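Local coordinates for dipeptide Epimerase (Enterococcus faecalis V583, PDB 3JVA), which is a magnesium-binding enzyme of the mandelate racemase/muconate lactonizing family, in the enolase superfamily, with a barrel domain, at residues Ile286-Cys292 and Asn313-Leu319. Residues are numbered along the deposited sequence; the frame is centred on the assembly and turned at random.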
ATOM      1  N   ILE B 286      -5.123  22.402  -5.235  1.00 21.37           N
ATOM      2  CA  ILE B 286      -4.337  22.599  -6.445  1.00 23.21           C
ATOM      3  C   ILE B 286      -4.958  23.726  -7.265  1.00 21.79           C
ATOM      4  O   ILE B 286      -6.160  23.713  -7.527  1.00 20.06           O
ATOM      5  CB  ILE B 286      -4.326  21.303  -7.288  1.00 23.55           C
ATOM      6  CG1 ILE B 286      -3.584  20.204  -6.522  1.00 28.19           C
ATOM      7  CG2 ILE B 286      -3.690  21.548  -8.648  1.00 25.79           C
ATOM      8  CD1 ILE B 286      -3.535  18.880  -7.253  1.00 31.53           C
ATOM      9  N   GLU B 287      -4.152  24.713  -7.648  1.00 20.01           N
ATOM     10  CA  GLU B 287      -4.669  25.812  -8.451  1.00 19.83           C
ATOM     11  C   GLU B 287      -4.778  25.417  -9.917  1.00 19.06           C
ATOM     12  O   GLU B 287      -4.124  24.465 -10.372  1.00 18.91           O
ATOM     13  CB  GLU B 287      -3.775  27.051  -8.314  1.00 22.29           C
ATOM     14  CG  GLU B 287      -3.967  27.796  -7.003  1.00 25.68           C
ATOM     15  CD  GLU B 287      -2.998  28.958  -6.825  1.00 27.62           C
ATOM     16  OE1 GLU B 287      -2.516  29.511  -7.835  1.00 28.14           O
ATOM     17  OE2 GLU B 287      -2.731  29.328  -5.664  1.00 32.46           O
ATOM     18  N   CYS B 288      -5.615  26.151 -10.649  1.00 17.96           N
ATOM     19  CA  CYS B 288      -5.821  25.899 -12.068  1.00 18.68           C
ATOM     20  C   CYS B 288      -5.453  27.091 -12.936  1.00 18.41           C
ATOM     21  O   CYS B 288      -5.530  28.238 -12.507  1.00 19.83           O
ATOM     22  CB  CYS B 288      -7.294  25.559 -12.349  1.00 19.25           C
ATOM     23  SG  CYS B 288      -7.796  23.902 -11.836  1.00 20.89           S
ATOM     24  N   MET B 289      -5.025  26.803 -14.156  1.00 19.95           N
ATOM     25  CA  MET B 289      -4.744  27.846 -15.125  1.00 18.39           C
ATOM     26  C   MET B 289      -5.684  27.477 -16.252  1.00 19.45           C
ATOM     27  O   MET B 289      -6.163  26.346 -16.311  1.00 20.30           O
ATOM     28  CB  MET B 289      -3.304  27.794 -15.642  1.00 19.16           C
ATOM     29  CG  MET B 289      -3.042  28.811 -16.756  1.00 20.62           C
ATOM     30  SD  MET B 289      -1.279  28.998 -17.189  1.00 25.04           S
ATOM     31  CE  MET B 289      -1.129  27.858 -18.529  1.00 26.49           C
ATOM     32  N   ILE B 290      -5.985  28.421 -17.131  1.00 19.42           N
ATOM     33  CA  ILE B 290      -6.834  28.096 -18.262  1.00 18.56           C
ATOM     34  C   ILE B 290      -6.108  28.606 -19.496  1.00 21.26           C
ATOM     35  O   ILE B 290      -5.606  29.736 -19.511  1.00 22.26           O
ATOM     36  CB  ILE B 290      -8.257  28.718 -18.142  1.00 20.08           C
ATOM     37  CG1 ILE B 290      -9.125  28.225 -19.307  1.00 20.15           C
ATOM     38  CG2 ILE B 290      -8.178  30.236 -18.117  1.00 20.97           C
ATOM     39  CD1 ILE B 290     -10.634  28.325 -19.054  1.00 18.76           C
ATOM     40  N   GLY B 291      -6.009  27.748 -20.506  1.00 19.03           N
ATOM     41  CA  GLY B 291      -5.319  28.110 -21.730  1.00 19.86           C
ATOM     42  C   GLY B 291      -6.217  28.106 -22.951  1.00 19.65           C
ATOM     43  O   GLY B 291      -7.443  28.177 -22.831  1.00 20.52           O
ATOM     44  N   CYS B 292      -5.608  28.013 -24.130  1.00 19.39           N
ATOM     45  CA  CYS B 292      -6.361  28.012 -25.376  1.00 20.63           C
ATOM     46  C   CYS B 292      -5.658  27.204 -26.453  1.00 22.03           C
ATOM     47  O   CYS B 292      -4.481  26.849 -26.315  1.00 21.69           O
ATOM     48  CB  CYS B 292      -6.572  29.449 -25.872  1.00 18.65           C
ATOM     49  SG  CYS B 292      -5.038  30.361 -26.203  1.00 23.12           S
ATOM     50  N   ASN B 313     -10.212  29.844  -7.915  1.00 19.54           N
ATOM     51  CA  ASN B 313      -9.123  28.889  -8.085  1.00 19.25           C
ATOM     52  C   ASN B 313      -8.444  28.869  -9.455  1.00 19.02           C
ATOM     53  O   ASN B 313      -7.406  28.221  -9.617  1.00 19.33           O
ATOM     54  CB  ASN B 313      -9.588  27.478  -7.712  1.00 18.74           C
ATOM     55  CG  ASN B 313      -8.428  26.547  -7.447  1.00 20.35           C
ATOM     56  OD1 ASN B 313      -7.611  26.794  -6.556  1.00 22.30           O
ATOM     57  ND2 ASN B 313      -8.343  25.474  -8.220  1.00 21.16           N
ATOM     58  N   ILE B 314      -9.017  29.546 -10.447  1.00 18.67           N
ATOM     59  CA  ILE B 314      -8.365  29.618 -11.755  1.00 19.62           C
ATOM     60  C   ILE B 314      -7.560  30.895 -11.582  1.00 21.03           C
ATOM     61  O   ILE B 314      -8.037  31.996 -11.844  1.00 20.26           O
ATOM     62  CB  ILE B 314      -9.377  29.743 -12.919  1.00 20.33           C
ATOM     63  CG1 ILE B 314     -10.273  28.493 -12.963  1.00 20.41           C
ATOM     64  CG2 ILE B 314      -8.631  29.858 -14.251  1.00 21.88           C
ATOM     65  CD1 ILE B 314     -11.285  28.494 -14.109  1.00 20.68           C
ATOM     66  N   THR B 315      -6.328  30.721 -11.119  1.00 20.80           N
ATOM     67  CA  THR B 315      -5.441  31.827 -10.797  1.00 22.09           C
ATOM     68  C   THR B 315      -4.505  32.324 -11.882  1.00 22.40           C
ATOM     69  O   THR B 315      -3.865  33.362 -11.713  1.00 23.50           O
ATOM     70  CB  THR B 315      -4.594  31.456  -9.589  1.00 22.64           C
ATOM     71  OG1 THR B 315      -3.781  30.328  -9.923  1.00 22.90           O
ATOM     72  CG2 THR B 315      -5.486  31.098  -8.416  1.00 21.26           C
ATOM     73  N   ARG B 316      -4.410  31.578 -12.977  1.00 21.01           N
ATOM     74  CA  ARG B 316      -3.553  31.951 -14.095  1.00 22.20           C
ATOM     75  C   ARG B 316      -4.330  31.827 -15.396  1.00 22.20           C
ATOM     76  O   ARG B 316      -5.258  31.029 -15.495  1.00 21.24           O
ATOM     77  CB  ARG B 316      -2.323  31.040 -14.160  1.00 20.13           C
ATOM     78  CG  ARG B 316      -1.385  31.150 -12.964  1.00 23.13           C
ATOM     79  CD  ARG B 316      -0.149  30.298 -13.204  1.00 22.45           C
ATOM     80  NE  ARG B 316       0.876  30.451 -12.172  1.00 24.77           N
ATOM     81  CZ  ARG B 316       0.906  29.783 -11.023  1.00 25.53           C
ATOM     82  NH1 ARG B 316      -0.040  28.898 -10.729  1.00 24.22           N
ATOM     83  NH2 ARG B 316       1.904  29.988 -10.171  1.00 24.94           N
ATOM     84  N   ALA B 317      -3.946  32.617 -16.394  1.00 21.73           N
ATOM     85  CA  ALA B 317      -4.613  32.571 -17.685  1.00 21.00           C
ATOM     86  C   ALA B 317      -3.634  32.750 -18.838  1.00 21.71           C
ATOM     87  O   ALA B 317      -2.755  33.611 -18.799  1.00 22.89           O
ATOM     88  CB  ALA B 317      -5.700  33.638 -17.748  1.00 23.29           C
ATOM     89  N   ASP B 318      -3.787  31.907 -19.851  1.00 19.75           N
ATOM     90  CA  ASP B 318      -2.963  31.945 -21.051  1.00 22.48           C
ATOM     91  C   ASP B 318      -3.996  32.016 -22.170  1.00 20.73           C
ATOM     92  O   ASP B 318      -4.217  31.048 -22.891  1.00 19.96           O
ATOM     93  CB  ASP B 318      -2.118  30.667 -21.150  1.00 23.17           C
ATOM     94  CG  ASP B 318      -1.301  30.598 -22.427  1.00 25.76           C
ATOM     95  OD1 ASP B 318      -0.864  31.661 -22.912  1.00 25.01           O
ATOM     96  OD2 ASP B 318      -1.087  29.478 -22.940  1.00 26.05           O
ATOM     97  N   LEU B 319      -4.636  33.177 -22.285  1.00 20.97           N
ATOM     98  CA  LEU B 319      -5.695  33.396 -23.273  1.00 21.14           C
ATOM     99  C   LEU B 319      -5.286  34.521 -24.213  1.00 21.09           C
ATOM    100  O   LEU B 319      -5.828  35.620 -24.154  1.00 21.59           O
ATOM    101  CB  LEU B 319      -6.990  33.762 -22.541  1.00 19.76           C
ATOM    102  CG  LEU B 319      -7.441  32.756 -21.478  1.00 20.03           C
ATOM    103  CD1 LEU B 319      -8.594  33.340 -20.676  1.00 20.44           C
ATOM    104  CD2 LEU B 319      -7.849  31.442 -22.145  1.00 21.15           C
TER
HETATM  105  O   HOH W   1       0.096  27.727  -7.984  1.00 36.01           O
HETATM  106  O   HOH W   2      -2.712  28.554 -11.754  1.00 22.80           O
HETATM  107  O   HOH W   3      -2.652  27.795 -24.197  1.00 26.79           O
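I286 O accepts a hydrogen bond from N313 ND2 at 2.9 Å; the bond is nearly straight (169°), arrives on a lone pair of the I286 carbonyl, and keeps I286 O almost in the plane of the N313 amide. Because ND2 also bonds N278 of helix 271-284, the amide's rotation is fixed twice. E287 reaches across with an extended chain, and its OE1 accepts a hydrogen bond from T315 OG1 at 2.6 Å, from above the carboxylate plane. The same OE1 lies in a long salt bridge with R316 NH1, well out of the guanidinium plane, and water 1 bridges the two atoms, its bond to OE1 weak; R316 NE is paired with E212. At C288 the backbone N bonds N313 O, but C288 O receives a weak bond from T315 N, where a beta bulge shifts the register by one; water 2, which also meets T315 OG1 and R316 NH1, gives C288 O a second weak bond. M289, with CG anti to its backbone N (chi1 175°), lays CG against R316 CB at 3.5 Å, the two side chains crossing at about a right angle. On the other face of the sheet I290 CG2 meets I314 CG2 at 3.9 Å and also touches A317 and L319. I290 N bonds R316 O, and I290 O accepts a nearly straight bond from D318 N. Beyond it, L319 CD2 rests 3.4 Å from G291 O, and water 3 joins C292 N to D318 OD2. Two parallel strands at 34°, linked through helix 298-310, make a beta-alpha-beta unit of the enolase-type TIM barrel, with D318 at the end near the magnesium ion.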